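Hypothetical protein HI1011 (PDB 1YZY) catalyses the ATP-dependent phosphorylation of 3-oxo-tetronate to 3-oxo-tetronate 4-phosphate, as a member of the four-carbon acid sugar kinase family. Local coordinates at residues A16-E21 against G219-G224; G31-S36 against Y66-E71; L155-A158 against G162-G165; E278-N283 against S328-N333. All coordinates share one frame; numbering follows the deposited sequence.

Contact 1: A16-E21 against G219-G224; sequences ASFLVE and GGSGLG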
# COMPACT_ATOMS: atom_id res chain seq x y z
N ALA A 16 -3.15 -4.44 0.70
CA ALA A 16 -2.30 -5.52 1.20
C ALA A 16 -2.42 -5.66 2.71
O ALA A 16 -2.41 -6.78 3.24
CB ALA A 16 -0.85 -5.29 0.80
N SER A 17 -2.50 -4.54 3.41
CA SER A 17 -2.68 -4.55 4.86
C SER A 17 -4.07 -5.12 5.16
O SER A 17 -4.24 -5.87 6.12
CB SER A 17 -2.57 -3.14 5.44
OG SER A 17 -1.29 -2.91 6.00
N PHE A 18 -5.05 -4.73 4.35
CA PHE A 18 -6.41 -5.21 4.52
C PHE A 18 -6.51 -6.71 4.36
O PHE A 18 -7.22 -7.37 5.12
CB PHE A 18 -7.37 -4.49 3.56
CG PHE A 18 -8.05 -3.30 4.18
CD1 PHE A 18 -8.79 -3.45 5.34
CD2 PHE A 18 -7.93 -2.04 3.61
CE1 PHE A 18 -9.41 -2.35 5.94
CE2 PHE A 18 -8.55 -0.93 4.20
CZ PHE A 18 -9.29 -1.09 5.37
N LEU A 19 -5.81 -7.25 3.37
CA LEU A 19 -5.84 -8.69 3.15
C LEU A 19 -5.25 -9.44 4.33
O LEU A 19 -5.74 -10.51 4.70
CB LEU A 19 -5.09 -9.04 1.86
CG LEU A 19 -5.66 -8.42 0.58
CD1 LEU A 19 -4.79 -8.80 -0.61
CD2 LEU A 19 -7.10 -8.89 0.36
N VAL A 20 -4.21 -8.86 4.94
CA VAL A 20 -3.52 -9.46 6.09
C VAL A 20 -4.34 -9.33 7.38
O VAL A 20 -4.38 -10.25 8.20
CB VAL A 20 -2.10 -8.83 6.29
CG1 VAL A 20 -1.49 -9.26 7.62
CG2 VAL A 20 -1.19 -9.27 5.16
N GLU A 21 -4.92 -8.16 7.59
CA GLU A 21 -5.74 -7.90 8.76
C GLU A 21 -7.03 -8.73 8.72
O GLU A 21 -7.83 -8.70 9.66
CB GLU A 21 -6.06 -6.40 8.84
CG GLU A 21 -4.86 -5.56 9.23
CD GLU A 21 -4.23 -6.01 10.54
OE1 GLU A 21 -4.65 -5.51 11.61
OE2 GLU A 21 -3.32 -6.86 10.52
N GLY A 219 -12.19 -2.80 -7.80
CA GLY A 219 -12.65 -1.94 -6.72
C GLY A 219 -11.54 -1.32 -5.91
O GLY A 219 -10.38 -1.31 -6.34
N GLY A 220 -11.91 -0.73 -4.78
CA GLY A 220 -10.93 -0.14 -3.89
C GLY A 220 -10.46 -1.20 -2.91
O GLY A 220 -10.26 -2.35 -3.29
N SER A 221 -10.27 -0.83 -1.65
CA SER A 221 -9.84 -1.80 -0.65
C SER A 221 -11.02 -2.48 0.05
O SER A 221 -10.88 -3.59 0.57
CB SER A 221 -8.95 -1.14 0.39
OG SER A 221 -7.78 -0.60 -0.19
N GLY A 222 -12.15 -1.79 0.09
CA GLY A 222 -13.34 -2.32 0.73
C GLY A 222 -13.74 -3.74 0.37
O GLY A 222 -13.92 -4.58 1.25
N LEU A 223 -13.91 -4.02 -0.92
CA LEU A 223 -14.30 -5.36 -1.34
C LEU A 223 -13.21 -6.38 -1.07
O LEU A 223 -13.51 -7.51 -0.65
CB LEU A 223 -14.66 -5.39 -2.83
CG LEU A 223 -14.95 -6.78 -3.41
CD1 LEU A 223 -16.17 -7.39 -2.73
CD2 LEU A 223 -15.17 -6.68 -4.91
N GLY A 224 -11.98 -6.01 -1.39
CA GLY A 224 -10.85 -6.90 -1.20
C GLY A 224 -10.75 -7.39 0.22
O GLY A 224 -10.39 -8.54 0.45

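Contact 2: G31-S36 against Y66-E71; sequences GVPTQS and YQWLKE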
# COMPACT_ATOMS: atom_id res chain seq x y z
N GLY A 31 6.30 -3.40 -8.57
CA GLY A 31 6.62 -3.50 -9.99
C GLY A 31 6.54 -4.96 -10.39
O GLY A 31 6.53 -5.83 -9.52
N VAL A 32 6.41 -5.25 -11.68
CA VAL A 32 6.33 -6.64 -12.13
C VAL A 32 7.69 -7.32 -11.94
O VAL A 32 8.70 -6.86 -12.46
CB VAL A 32 5.92 -6.76 -13.61
CG1 VAL A 32 5.80 -8.23 -14.02
CG2 VAL A 32 4.61 -6.04 -13.85
N PRO A 33 7.73 -8.42 -11.15
CA PRO A 33 8.96 -9.18 -10.87
C PRO A 33 9.54 -9.92 -12.07
O PRO A 33 8.79 -10.37 -12.94
CB PRO A 33 8.49 -10.17 -9.79
CG PRO A 33 7.33 -9.45 -9.15
CD PRO A 33 6.62 -8.91 -10.33
N THR A 34 10.86 -10.02 -12.11
CA THR A 34 11.55 -10.73 -13.20
C THR A 34 11.93 -12.16 -12.80
O THR A 34 12.34 -12.96 -13.64
CB THR A 34 12.79 -9.96 -13.71
OG1 THR A 34 13.68 -9.68 -12.62
CG2 THR A 34 12.38 -8.66 -14.38
N GLN A 35 11.77 -12.47 -11.52
CA GLN A 35 12.06 -13.80 -10.97
C GLN A 35 10.82 -14.35 -10.25
O GLN A 35 10.08 -13.61 -9.60
CB GLN A 35 13.24 -13.74 -9.98
CG GLN A 35 14.60 -13.37 -10.58
CD GLN A 35 15.15 -14.43 -11.53
OE1 GLN A 35 15.66 -14.12 -12.60
NE2 GLN A 35 15.07 -15.70 -11.11
N SER A 36 10.64 -15.67 -10.34
CA SER A 36 9.52 -16.35 -9.71
C SER A 36 9.49 -16.18 -8.19
O SER A 36 10.52 -15.88 -7.57
CB SER A 36 9.59 -17.85 -10.03
OG SER A 36 9.68 -18.09 -11.43
N TYR A 66 -0.42 -9.49 -14.52
CA TYR A 66 -1.34 -10.63 -14.58
C TYR A 66 -0.63 -11.90 -14.99
O TYR A 66 -0.90 -12.98 -14.44
CB TYR A 66 -2.48 -10.33 -15.57
CG TYR A 66 -3.15 -11.58 -16.11
CD1 TYR A 66 -4.09 -12.27 -15.35
CD2 TYR A 66 -2.79 -12.11 -17.35
CE1 TYR A 66 -4.64 -13.47 -15.81
CE2 TYR A 66 -3.34 -13.30 -17.81
CZ TYR A 66 -4.26 -13.98 -17.03
OH TYR A 66 -4.80 -15.16 -17.49
N GLN A 67 0.20 -11.81 -16.02
CA GLN A 67 0.92 -12.97 -16.53
C GLN A 67 1.83 -13.54 -15.46
O GLN A 67 1.93 -14.76 -15.32
CB GLN A 67 1.71 -12.60 -17.79
CG GLN A 67 2.31 -13.79 -18.51
CD GLN A 67 1.28 -14.79 -18.98
OE1 GLN A 67 1.51 -16.00 -18.94
NE2 GLN A 67 0.14 -14.29 -19.45
N TRP A 68 2.46 -12.66 -14.70
CA TRP A 68 3.34 -13.09 -13.62
C TRP A 68 2.51 -13.74 -12.51
O TRP A 68 2.78 -14.86 -12.09
CB TRP A 68 4.15 -11.92 -13.07
CG TRP A 68 5.18 -12.37 -12.08
CD1 TRP A 68 6.43 -12.82 -12.35
CD2 TRP A 68 5.02 -12.47 -10.66
NE1 TRP A 68 7.07 -13.20 -11.20
CE2 TRP A 68 6.23 -12.99 -10.14
CE3 TRP A 68 3.98 -12.17 -9.77
CZ2 TRP A 68 6.42 -13.23 -8.78
CZ3 TRP A 68 4.17 -12.40 -8.41
CH2 TRP A 68 5.39 -12.93 -7.93
N LEU A 69 1.52 -13.00 -12.01
CA LEU A 69 0.63 -13.52 -10.97
C LEU A 69 0.09 -14.90 -11.38
O LEU A 69 0.01 -15.82 -10.57
CB LEU A 69 -0.51 -12.54 -10.70
CG LEU A 69 -0.12 -11.23 -9.99
CD1 LEU A 69 -1.16 -10.17 -10.26
CD2 LEU A 69 0.08 -11.43 -8.49
N LYS A 70 -0.26 -15.03 -12.66
CA LYS A 70 -0.77 -16.28 -13.21
C LYS A 70 0.30 -17.37 -13.15
O LYS A 70 0.03 -18.49 -12.71
CB LYS A 70 -1.20 -16.08 -14.67
CG LYS A 70 -1.80 -17.32 -15.31
CD LYS A 70 -1.85 -17.21 -16.83
CE LYS A 70 -2.69 -18.31 -17.46
NZ LYS A 70 -2.26 -19.67 -17.05
N GLU A 71 1.50 -17.05 -13.64
CA GLU A 71 2.61 -17.99 -13.63
C GLU A 71 2.97 -18.41 -12.22
O GLU A 71 3.49 -19.51 -12.00
CB GLU A 71 3.84 -17.40 -14.32
CG GLU A 71 3.74 -17.28 -15.84
CD GLU A 71 4.97 -16.65 -16.49
OE1 GLU A 71 5.33 -17.07 -17.61
OE2 GLU A 71 5.56 -15.73 -15.89

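Contact 3: L155-A158 against G162-G165; sequences LMDA and GKTG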
# COMPACT_ATOMS: atom_id res chain seq x y z
N LEU A 155 -19.27 7.40 -15.38
CA LEU A 155 -17.82 7.55 -15.34
C LEU A 155 -17.15 6.39 -16.06
O LEU A 155 -16.23 6.58 -16.85
CB LEU A 155 -17.31 7.60 -13.90
CG LEU A 155 -17.65 8.85 -13.11
CD1 LEU A 155 -17.26 8.64 -11.66
CD2 LEU A 155 -16.96 10.07 -13.72
N MET A 156 -17.61 5.18 -15.77
CA MET A 156 -17.03 4.01 -16.41
C MET A 156 -17.34 3.95 -17.90
O MET A 156 -16.48 3.57 -18.71
CB MET A 156 -17.50 2.73 -15.72
CG MET A 156 -16.89 1.45 -16.31
SD MET A 156 -15.10 1.26 -16.12
CE MET A 156 -14.88 -0.38 -16.82
N ASP A 157 -18.57 4.30 -18.27
CA ASP A 157 -19.00 4.27 -19.67
C ASP A 157 -18.17 5.17 -20.56
O ASP A 157 -17.98 4.89 -21.74
CB ASP A 157 -20.48 4.66 -19.80
CG ASP A 157 -21.44 3.51 -19.51
OD1 ASP A 157 -21.00 2.36 -19.29
OD2 ASP A 157 -22.66 3.76 -19.53
N ALA A 158 -17.75 6.30 -20.01
CA ALA A 158 -16.94 7.26 -20.75
C ALA A 158 -15.60 6.68 -21.22
O ALA A 158 -15.17 6.95 -22.34
CB ALA A 158 -16.69 8.47 -19.89
N GLY A 162 -17.38 -1.32 -23.15
CA GLY A 162 -18.69 -1.90 -22.92
C GLY A 162 -19.62 -0.99 -22.13
O GLY A 162 -19.33 0.20 -21.95
N LYS A 163 -20.75 -1.55 -21.69
CA LYS A 163 -21.75 -0.81 -20.91
C LYS A 163 -21.84 -1.23 -19.44
O LYS A 163 -21.80 -2.42 -19.12
CB LYS A 163 -23.13 -0.91 -21.58
CG LYS A 163 -23.18 -0.22 -22.94
CD LYS A 163 -22.87 1.26 -22.80
CE LYS A 163 -22.82 1.94 -24.15
NZ LYS A 163 -22.48 3.38 -23.99
N THR A 164 -22.00 -0.24 -18.57
CA THR A 164 -22.05 -0.44 -17.13
C THR A 164 -23.47 -0.45 -16.51
O THR A 164 -24.26 0.47 -16.72
CB THR A 164 -21.21 0.65 -16.42
OG1 THR A 164 -19.98 0.84 -17.14
CG2 THR A 164 -20.88 0.24 -14.99
N GLY A 165 -23.76 -1.51 -15.74
CA GLY A 165 -25.05 -1.64 -15.08
C GLY A 165 -25.01 -1.33 -13.60
O GLY A 165 -24.02 -0.80 -13.10
O HOH W 1 -24.85 1.96 -19.48
O HOH W 2 -19.31 2.74 -23.15

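Contact 4: E278-N283 against S328-N333; sequences EQAIHN and SHAIEN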
# COMPACT_ATOMS: atom_id res chain seq x y z
N GLU A 278 26.60 18.67 8.29
CA GLU A 278 27.89 19.24 7.91
C GLU A 278 28.93 18.12 7.73
O GLU A 278 29.77 18.17 6.84
CB GLU A 278 28.37 20.22 8.99
CG GLU A 278 29.18 21.43 8.50
CD GLU A 278 30.63 21.11 8.14
OE1 GLU A 278 31.17 20.06 8.57
OE2 GLU A 278 31.25 21.95 7.45
N GLN A 279 28.88 17.14 8.63
CA GLN A 279 29.79 16.01 8.60
C GLN A 279 29.46 15.01 7.50
O GLN A 279 30.34 14.31 7.00
CB GLN A 279 29.76 15.28 9.95
CG GLN A 279 30.40 16.03 11.10
CD GLN A 279 31.91 16.00 11.04
OE1 GLN A 279 32.53 14.98 11.34
NE2 GLN A 279 32.52 17.12 10.67
N ALA A 280 28.18 14.92 7.16
CA ALA A 280 27.73 13.99 6.12
C ALA A 280 28.31 14.36 4.75
O ALA A 280 28.55 13.49 3.91
CB ALA A 280 26.21 13.97 6.06
N ILE A 281 28.53 15.65 4.54
CA ILE A 281 29.08 16.14 3.28
C ILE A 281 30.62 16.23 3.34
O ILE A 281 31.22 15.88 2.32
CB ILE A 281 28.59 17.57 2.98
CG1 ILE A 281 27.07 17.67 3.15
CG2 ILE A 281 28.94 17.95 1.55
CD1 ILE A 281 26.53 19.06 2.97
N HIS A 282 31.24 16.69 4.43
CA HIS A 282 32.69 16.84 4.38
C HIS A 282 33.52 15.77 5.07
O HIS A 282 34.66 15.61 4.64
CB HIS A 282 33.04 18.16 5.08
CG HIS A 282 32.44 19.31 4.34
ND1 HIS A 282 31.87 20.39 4.98
CD2 HIS A 282 32.34 19.56 3.02
CE1 HIS A 282 31.45 21.26 4.09
NE2 HIS A 282 31.72 20.78 2.88
N ASN A 283 33.04 15.08 6.09
CA ASN A 283 33.90 14.05 6.69
C ASN A 283 33.70 12.75 5.90
O ASN A 283 32.59 12.22 5.84
CB ASN A 283 33.47 13.87 8.15
CG ASN A 283 34.31 12.84 8.90
OD1 ASN A 283 35.10 12.10 8.30
ND2 ASN A 283 34.15 12.80 10.22
N SER A 328 19.93 17.05 1.44
CA SER A 328 19.06 15.91 1.23
C SER A 328 19.87 14.69 0.80
O SER A 328 19.64 13.57 1.27
CB SER A 328 18.02 16.26 0.16
OG SER A 328 17.10 15.20 -0.06
N HIS A 329 20.83 14.91 -0.10
CA HIS A 329 21.69 13.84 -0.61
C HIS A 329 22.63 13.27 0.44
O HIS A 329 22.77 12.06 0.56
CB HIS A 329 22.52 14.34 -1.80
CG HIS A 329 21.86 14.16 -3.13
ND1 HIS A 329 21.73 12.93 -3.74
CD2 HIS A 329 21.32 15.06 -3.98
CE1 HIS A 329 21.14 13.09 -4.91
NE2 HIS A 329 20.88 14.37 -5.08
N ALA A 330 23.30 14.16 1.16
CA ALA A 330 24.24 13.77 2.21
C ALA A 330 23.58 12.79 3.17
O ALA A 330 24.12 11.73 3.45
CB ALA A 330 24.73 14.99 2.95
N ILE A 331 22.39 13.16 3.65
CA ILE A 331 21.60 12.34 4.57
C ILE A 331 21.18 11.00 3.96
O ILE A 331 21.29 9.96 4.60
CB ILE A 331 20.34 13.12 5.05
CG1 ILE A 331 20.76 14.34 5.87
CG2 ILE A 331 19.43 12.23 5.88
CD1 ILE A 331 19.64 15.26 6.24
N GLU A 332 20.64 11.04 2.74
CA GLU A 332 20.21 9.84 2.03
C GLU A 332 21.35 8.88 1.70
O GLU A 332 21.20 7.67 1.81
CB GLU A 332 19.47 10.22 0.75
CG GLU A 332 18.08 10.79 0.97
CD GLU A 332 17.45 11.32 -0.31
OE1 GLU A 332 17.80 10.83 -1.41
OE2 GLU A 332 16.58 12.21 -0.22
N ASN A 333 22.45 9.43 1.20
CA ASN A 333 23.61 8.61 0.86
C ASN A 333 24.21 7.97 2.11
O ASN A 333 24.70 6.84 2.05
CB ASN A 333 24.69 9.46 0.17
CG ASN A 333 24.38 9.75 -1.29
OD1 ASN A 333 23.90 8.89 -2.02
ND2 ASN A 333 24.68 10.97 -1.72

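Contact 1: A16-E21 against G219-G224
Phe18 directs its CB at the helix start of 219-224, and the flank of its ring formed by CD2 and CE2 meets the methylene of Ser221. The closest pair is Phe18 CD2 with Ser221 CB at 3.5 Å; Phe18 CE2 follows at 3.8 Å from the same carbon, and the approach is oblique to the ring. The hydroxyl is set further back, with Ser221 OG 4.1 Å from Phe18 CD2. It lies beside its own backbone N and anti to the carbonyl carbon (chi1 -62°), and from there it hydrogen-bonds Asp14 OD2, a residue of the same helix as Phe18. The serine thus offers carbon to the ring and oxygen to the carboxylate.

These meetings join helix 9-20 to the first turn of helix 221-232 inside the sugar-binding N-terminal domain. The second helix follows directly on strand 216-219 through a glycine-rich turn, and Tyr78 OH of the adjacent strand 77-80 hydrogen-bonds Gly220 O there.

About one turn further along helix 221-232, Gly224 meets Leu19. The leucine CB is not aimed at the other segment, but the side chain swings its CD2 methyl, the branch not anti to CA, to 3.3 Å from Gly224 O. Gly224 presents only backbone at this point, and the CA atoms of Leu19 and Gly224 are 6.9 Å apart. The leucine side chain also touches Ala43 and Val45 of strand 43-47.

Contact 2: G31-S36 against Y66-E71
Gln35 O receives the indole N-H of Trp68 in the one hydrogen bond between the segments, a weak one: Trp68 NE1 to Gln35 O is 3.4 Å, with an angle of 142° at the hydrogen. The carbonyl oxygen sits at the edge of the indole, near its plane, which places it where an N-H donor can reach it even though the bond is bent.

Pro33 covers one face of the same ring system. Its CG stands over the six-membered ring, 3.9 Å from the centroid and 13° from the ring normal, a CH-pi contact over the face. Pro33 CB lies 3.6 Å from Trp68 CE2, near the seam between the two rings, and the two side chains cross at about a right angle. The proline carbonyl reaches the five-membered ring too, with Pro33 O 3.5 Å from Trp68 CD1.

Segment 31-36 is a loop that follows strand 26-30 in the sugar-binding N-terminal domain, and the tryptophan projects from helix 55-71. Trp68 CG is anti to the backbone N (chi1 -173°), an orientation that carries the indole out from the helix to set one face against the proline. The indole also packs on Ile44 and Ile46 of strand 43-47 and on Leu37.

Val32 adds a looser apolar touch nearer the helix backbone, where its CG1 is 4.2 Å from Trp68 CB. The two side chains run past each other in opposite directions there.

Contact 3: L155-A158 against G162-G165
Asp157 OD1 takes two hydrogen bonds from Thr164, one from the backbone and one from the side chain. Thr164 N lies 2.9 Å from Asp157 OD1, which accepts with its syn lone pair, with an angle of 141° at the hydrogen. Thr164 OG1 is 2.8 Å from Asp157 OD1 and comes from above the carboxylate, 40° out of its plane. The paired donors should restrict rotation of the carboxylate and would be expected to favour its charged form.

The hydroxyl is brought to the aspartate by the threonine's first torsion (chi1 -42°), which puts OG1 beside the backbone N and anti to the carbonyl carbon. On its other contact, Thr164 OG1 lies 3.3 Å from Met156 CG, a carbon neighbour that crosses the threonine at about a right angle.

Asp157 OD2 is held through solvent: water 1 donates to it and to Thr164 O. Lys163 passes across the carboxylate, but Lys163 NZ remains 4.5 Å from Asp157 OD2, beyond a salt bridge.

Further out, Tyr193 OH accepts from Gly162 N, and the side chains of Met156 and Thr164 both rest on Tyr193 and Ile111. Those partners belong to strands 193-196 and 109-111, the companions of 164-167 in a three-stranded parallel sheet. The arrangement is a short helix-to-strand connection in the N-terminal domain, with an aspartate late in helix 152-159 bonded to Thr164 near the beginning of the strand that follows.

Contact 4: E278-N283 against S328-N333
Ala280 and Ala330 point their CB atoms at each other's helix, and the two methyls meet with Ala280 CB 3.6 Å from Ala330 CB. Ile281 comes alongside: its CG1 is also 3.6 Å from Ala330 CB. Ile281 CG1 lies beside the backbone N and anti to the carbonyl carbon (chi1 -49°), which turns this branch to the alanine. With such small side chains at the crossing, the backbones come close, and the CA atoms of Ala280 and Ala330 are 5.2 Å apart.

No hydrogen bond crosses the interface; several polar side chains of 278-283 pair within that segment. Asn283 ND2 reaches Gln279 OE1 at 2.9 Å with a nearly straight bond, 165° at the hydrogen. The acceptor lies in the amide plane of Asn283, whereas the donor is tilted from the carbonyl plane of Gln279. Asn283 OD1 in turn accepts from Asn285 N. His282 ND1 makes a weak bond to Glu278 OE2, at 3.0 Å, with the carboxylate oxygen at the edge of the imidazole.

The side chain of Ala330 is about 11 Å from that of Glu356, a probable ATP-binding residue, so the contact lies near that site but not in it. In the nucleotide-binding C-terminal domain, the contact sets short helix 277-282, which follows strand 272-274, against long helix 324-345. Ala280 also packs on Leu275, while Glu332 of the long helix touches Ile360 of helix 355-365.

In the fold
Contact 1 is the buried one, its centre about 10 Å from the centre of the chain, whereas contact 2 lies at the surface and contacts 3 and 4 are partly buried. The first three belong to the N-terminal domain, with contacts 2 and 3 nested in the chain loop that contact 1 closes; contact 4 belongs to the C-terminal domain, its centre about 52 Å from that of contact 3. Contacts 1 and 2 both back onto strand 43-47, which Leu19 and Trp68 touch. Chemistry differs by place: contacts 1 and 4 join helices without cross-segment hydrogen bonds, contact 2 adds a weak one to ring packing, and contact 3 is chiefly polar, with water.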